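Local coordinates for glucokinase (Leishmania braziliensis MHOM/BR/75/M2904, PDB 6EDI), which probably phosphorylates glucose at the expense of ATP, the first step of glucose use in the cell, at residues M206-L218 against S227-S239. Numbering follows the deposited sequence.
Sequences MVVAPGTGVGSSL and SYIVLALECGSLS
M206 reaches L233 and C235 across the antiparallel beta meander of strands 205-210, 214-222 and 227-233, part of a mixed sheet in the actin-like ATPase fold of glucokinases. With CG anti to the main-chain nitrogen (chi1 177°) and a bend at chi2 (67°), M206 CE comes to 4.0 Å from L233 CD1 and close to C235 SG; a long, flexible thioether suits this span over the neighbouring strand. F341 of helix 317-341 touches both M206 and L233. The turn at 211-213 reverses the chain. At the V214 end water joins the two chains, which come together toward L218: one molecule donates to V214 O, accepts from G236 N and also bonds S216 OG. Glycine suits position 236, since a CB there would run into V214 O. A second water accepts from S216 N and donates to L233 O. S216 is small and polar enough to replace a backbone partner, its OG accepting a hydrogen bond from C235 N (3.0 Å) as the 3-10 turn 235-237 begins. S217, on the other face, is small enough to fit against helix 157-170, where its OG bonds L158 O. L218 and L233 are buried leucines, CB of L218 lying 3.8 Å from CD1 of L233. L218 N to L231 O and L231 N to L218 O are both 2.8 Å, and V230 CA makes a CA-H contact with L218 O at 3.2 Å.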
loop_
_atom_site.group_PDB
_atom_site.type_symbol
_atom_site.label_atom_id
_atom_site.label_comp_id
_atom_site.label_asym_id
_atom_site.label_seq_id
_atom_site.Cartn_x
_atom_site.Cartn_y
_atom_site.Cartn_z
ATOM N N MET A 206 -7.870 -3.085 -5.141
ATOM C CA MET A 206 -8.011 -2.938 -3.695
ATOM C C MET A 206 -9.072 -3.912 -3.196
ATOM O O MET A 206 -10.204 -3.921 -3.690
ATOM C CB MET A 206 -8.369 -1.489 -3.332
ATOM C CG MET A 206 -8.602 -1.271 -1.851
ATOM S SD MET A 206 -7.094 -1.487 -0.900
ATOM C CE MET A 206 -7.811 -1.983 0.664
ATOM N N VAL A 207 -8.696 -4.744 -2.230
ATOM C CA VAL A 207 -9.595 -5.799 -1.745
ATOM C C VAL A 207 -10.009 -5.526 -0.307
ATOM O O VAL A 207 -9.151 -5.331 0.561
ATOM C CB VAL A 207 -8.925 -7.159 -1.805
ATOM C CG1 VAL A 207 -9.889 -8.245 -1.380
ATOM C CG2 VAL A 207 -8.382 -7.423 -3.225
ATOM N N VAL A 208 -11.317 -5.496 -0.066
ATOM C CA VAL A 208 -11.865 -5.345 1.284
ATOM C C VAL A 208 -12.847 -6.492 1.545
ATOM O O VAL A 208 -13.559 -6.883 0.632
ATOM C CB VAL A 208 -12.563 -3.979 1.430
ATOM C CG1 VAL A 208 -13.298 -3.885 2.748
ATOM C CG2 VAL A 208 -11.540 -2.874 1.339
ATOM N N ALA A 209 -12.866 -7.038 2.765
ATOM C CA ALA A 209 -13.730 -8.190 3.089
ATOM C C ALA A 209 -14.370 -8.034 4.455
ATOM O O ALA A 209 -13.742 -8.308 5.486
ATOM C CB ALA A 209 -12.950 -9.479 3.033
ATOM N N PRO A 210 -15.628 -7.595 4.481
ATOM C CA PRO A 210 -16.251 -7.434 5.801
ATOM C C PRO A 210 -16.734 -8.758 6.366
ATOM O O PRO A 210 -17.016 -9.687 5.613
ATOM C CB PRO A 210 -17.443 -6.506 5.519
ATOM C CG PRO A 210 -17.745 -6.682 4.056
ATOM C CD PRO A 210 -16.440 -7.022 3.388
ATOM N N GLY A 211 -16.806 -8.827 7.692
ATOM C CA GLY A 211 -17.240 -10.011 8.414
ATOM C C GLY A 211 -17.184 -9.721 9.902
ATOM O O GLY A 211 -17.672 -8.682 10.347
ATOM N N THR A 212 -16.583 -10.625 10.667
ATOM C CA THR A 212 -16.279 -10.360 12.075
ATOM C C THR A 212 -15.441 -9.089 12.198
ATOM O O THR A 212 -15.759 -8.185 12.984
ATOM C CB THR A 212 -15.548 -11.560 12.736
ATOM O OG1 THR A 212 -16.515 -12.447 13.316
ATOM C CG2 THR A 212 -14.578 -11.091 13.824
ATOM N N GLY A 213 -14.370 -9.026 11.411
ATOM C CA GLY A 213 -13.582 -7.823 11.289
ATOM C C GLY A 213 -13.698 -7.388 9.849
ATOM O O GLY A 213 -14.515 -7.927 9.109
ATOM N N VAL A 214 -12.896 -6.417 9.445
ATOM C CA VAL A 214 -12.883 -6.020 8.051
ATOM C C VAL A 214 -11.465 -6.180 7.549
ATOM O O VAL A 214 -10.578 -5.393 7.894
ATOM C CB VAL A 214 -13.420 -4.580 7.846
ATOM C CG1 VAL A 214 -13.327 -4.177 6.368
ATOM C CG2 VAL A 214 -14.855 -4.498 8.298
ATOM N N GLY A 215 -11.237 -7.226 6.759
ATOM C CA GLY A 215 -9.927 -7.422 6.171
ATOM C C GLY A 215 -9.681 -6.546 4.952
ATOM O O GLY A 215 -10.626 -6.075 4.299
ATOM N N SER A 216 -8.404 -6.343 4.634
ATOM C CA SER A 216 -8.010 -5.578 3.463
ATOM C C SER A 216 -6.638 -6.008 2.950
ATOM O O SER A 216 -5.809 -6.526 3.706
ATOM C CB SER A 216 -7.960 -4.099 3.799
ATOM O OG SER A 216 -7.089 -3.930 4.880
ATOM N N SER A 217 -6.412 -5.782 1.659
ATOM C CA SER A 217 -5.147 -6.107 1.009
ATOM C C SER A 217 -5.141 -5.468 -0.369
ATOM O O SER A 217 -6.187 -5.061 -0.899
ATOM C CB SER A 217 -4.937 -7.628 0.906
ATOM O OG SER A 217 -6.037 -8.260 0.270
ATOM N N LEU A 218 -3.965 -5.346 -0.961
ATOM C CA LEU A 218 -3.886 -4.687 -2.252
ATOM C C LEU A 218 -3.122 -5.559 -3.218
ATOM O O LEU A 218 -1.994 -5.991 -2.917
ATOM C CB LEU A 218 -3.205 -3.323 -2.117
ATOM C CG LEU A 218 -2.939 -2.569 -3.421
ATOM C CD1 LEU A 218 -4.175 -1.793 -3.883
ATOM C CD2 LEU A 218 -1.707 -1.684 -3.313
ATOM N N SER A 227 3.708 -8.288 -13.745
ATOM C CA SER A 227 3.337 -9.247 -12.714
ATOM C C SER A 227 2.641 -8.495 -11.602
ATOM O O SER A 227 2.628 -7.255 -11.590
ATOM C CB SER A 227 4.573 -9.952 -12.161
ATOM O OG SER A 227 5.480 -8.989 -11.676
ATOM N N TYR A 228 2.065 -9.238 -10.668
ATOM C CA TYR A 228 1.378 -8.617 -9.545
ATOM C C TYR A 228 2.011 -9.040 -8.222
ATOM O O TYR A 228 2.572 -10.135 -8.112
ATOM C CB TYR A 228 -0.084 -9.074 -9.512
ATOM C CG TYR A 228 -0.929 -8.769 -10.734
ATOM C CD1 TYR A 228 -0.840 -9.545 -11.893
ATOM C CD2 TYR A 228 -1.867 -7.760 -10.699
ATOM C CE1 TYR A 228 -1.649 -9.272 -13.004
ATOM C CE2 TYR A 228 -2.684 -7.487 -11.792
ATOM C CZ TYR A 228 -2.574 -8.242 -12.929
ATOM O OH TYR A 228 -3.392 -7.938 -13.999
ATOM N N ILE A 229 1.891 -8.197 -7.199
ATOM C CA ILE A 229 2.294 -8.605 -5.865
ATOM C C ILE A 229 1.210 -8.130 -4.921
ATOM O O ILE A 229 0.653 -7.053 -5.101
ATOM C CB ILE A 229 3.691 -8.045 -5.462
ATOM C CG1 ILE A 229 4.090 -8.521 -4.061
ATOM C CG2 ILE A 229 3.746 -6.504 -5.587
ATOM C CD1 ILE A 229 5.581 -8.366 -3.763
ATOM N N VAL A 230 0.873 -8.951 -3.939
ATOM C CA VAL A 230 -0.143 -8.552 -2.978
ATOM C C VAL A 230 0.507 -8.029 -1.705
ATOM O O VAL A 230 1.495 -8.586 -1.218
ATOM C CB VAL A 230 -1.106 -9.701 -2.634
ATOM C CG1 VAL A 230 -2.049 -9.273 -1.497
ATOM C CG2 VAL A 230 -1.902 -10.123 -3.873
ATOM N N LEU A 231 -0.041 -6.939 -1.179
ATOM C CA LEU A 231 0.396 -6.420 0.098
ATOM C C LEU A 231 -0.757 -6.605 1.056
ATOM O O LEU A 231 -1.873 -6.159 0.768
ATOM C CB LEU A 231 0.746 -4.933 0.003
ATOM C CG LEU A 231 2.126 -4.570 -0.552
ATOM C CD1 LEU A 231 2.195 -4.871 -2.042
ATOM C CD2 LEU A 231 2.489 -3.104 -0.298
ATOM N N ALA A 232 -0.473 -7.279 2.167
ATOM C CA ALA A 232 -1.365 -7.378 3.328
ATOM C C ALA A 232 -1.541 -5.975 3.919
ATOM O O ALA A 232 -0.575 -5.213 3.981
ATOM C CB ALA A 232 -0.739 -8.302 4.373
ATOM N N LEU A 233 -2.751 -5.640 4.370
ATOM C CA LEU A 233 -3.039 -4.295 4.890
ATOM C C LEU A 233 -3.884 -4.310 6.168
ATOM O O LEU A 233 -4.479 -5.328 6.519
ATOM C CB LEU A 233 -3.766 -3.473 3.827
ATOM C CG LEU A 233 -3.045 -3.163 2.517
ATOM C CD1 LEU A 233 -3.988 -2.477 1.555
ATOM C CD2 LEU A 233 -1.830 -2.283 2.779
ATOM N N GLU A 234 -3.957 -3.163 6.840
ATOM C CA GLU A 234 -4.872 -2.988 7.978
ATOM C C GLU A 234 -5.774 -1.759 7.802
ATOM O O GLU A 234 -5.926 -0.947 8.718
ATOM C CB GLU A 234 -4.103 -2.879 9.311
ATOM C CG GLU A 234 -3.129 -4.022 9.602
ATOM C CD GLU A 234 -3.824 -5.373 9.767
ATOM O OE1 GLU A 234 -5.052 -5.421 10.018
ATOM O OE2 GLU A 234 -3.131 -6.399 9.653
ATOM N N CYS A 235 -6.392 -1.643 6.634
ATOM C CA CYS A 235 -7.229 -0.497 6.310
ATOM C C CYS A 235 -8.513 -0.435 7.140
ATOM O O CYS A 235 -9.048 0.651 7.386
ATOM C CB CYS A 235 -7.556 -0.475 4.804
ATOM S SG CYS A 235 -6.109 -0.200 3.721
ATOM N N GLY A 236 -8.998 -1.588 7.596
ATOM C CA GLY A 236 -10.142 -1.609 8.499
ATOM C C GLY A 236 -9.829 -0.886 9.797
ATOM O O GLY A 236 -10.747 -0.451 10.509
ATOM N N SER A 237 -8.535 -0.743 10.092
ATOM C CA SER A 237 -8.083 -0.150 11.358
ATOM C C SER A 237 -7.713 1.320 11.212
ATOM O O SER A 237 -7.203 1.952 12.151
ATOM C CB SER A 237 -6.911 -0.937 11.944
ATOM O OG SER A 237 -7.300 -2.255 12.269
ATOM N N LEU A 238 -7.989 1.865 10.033
ATOM C CA LEU A 238 -7.890 3.300 9.819
ATOM C C LEU A 238 -9.048 3.985 10.564
ATOM O O LEU A 238 -10.182 3.489 10.559
ATOM C CB LEU A 238 -7.905 3.592 8.312
ATOM C CG LEU A 238 -8.359 4.888 7.653
ATOM C CD1 LEU A 238 -7.377 6.025 7.850
ATOM C CD2 LEU A 238 -8.571 4.622 6.147
ATOM N N SER A 239 -8.753 5.096 11.228
ATOM C CA SER A 239 -9.793 5.894 11.882
ATOM C C SER A 239 -10.878 6.343 10.909
ATOM O O SER A 239 -10.586 6.660 9.758
ATOM C CB SER A 239 -9.185 7.130 12.535
ATOM O OG SER A 239 -8.140 6.779 13.400
HETATM O O HOH W 1 -8.138 -4.458 7.389
HETATM O O HOH W 2 -6.313 -7.209 6.749
#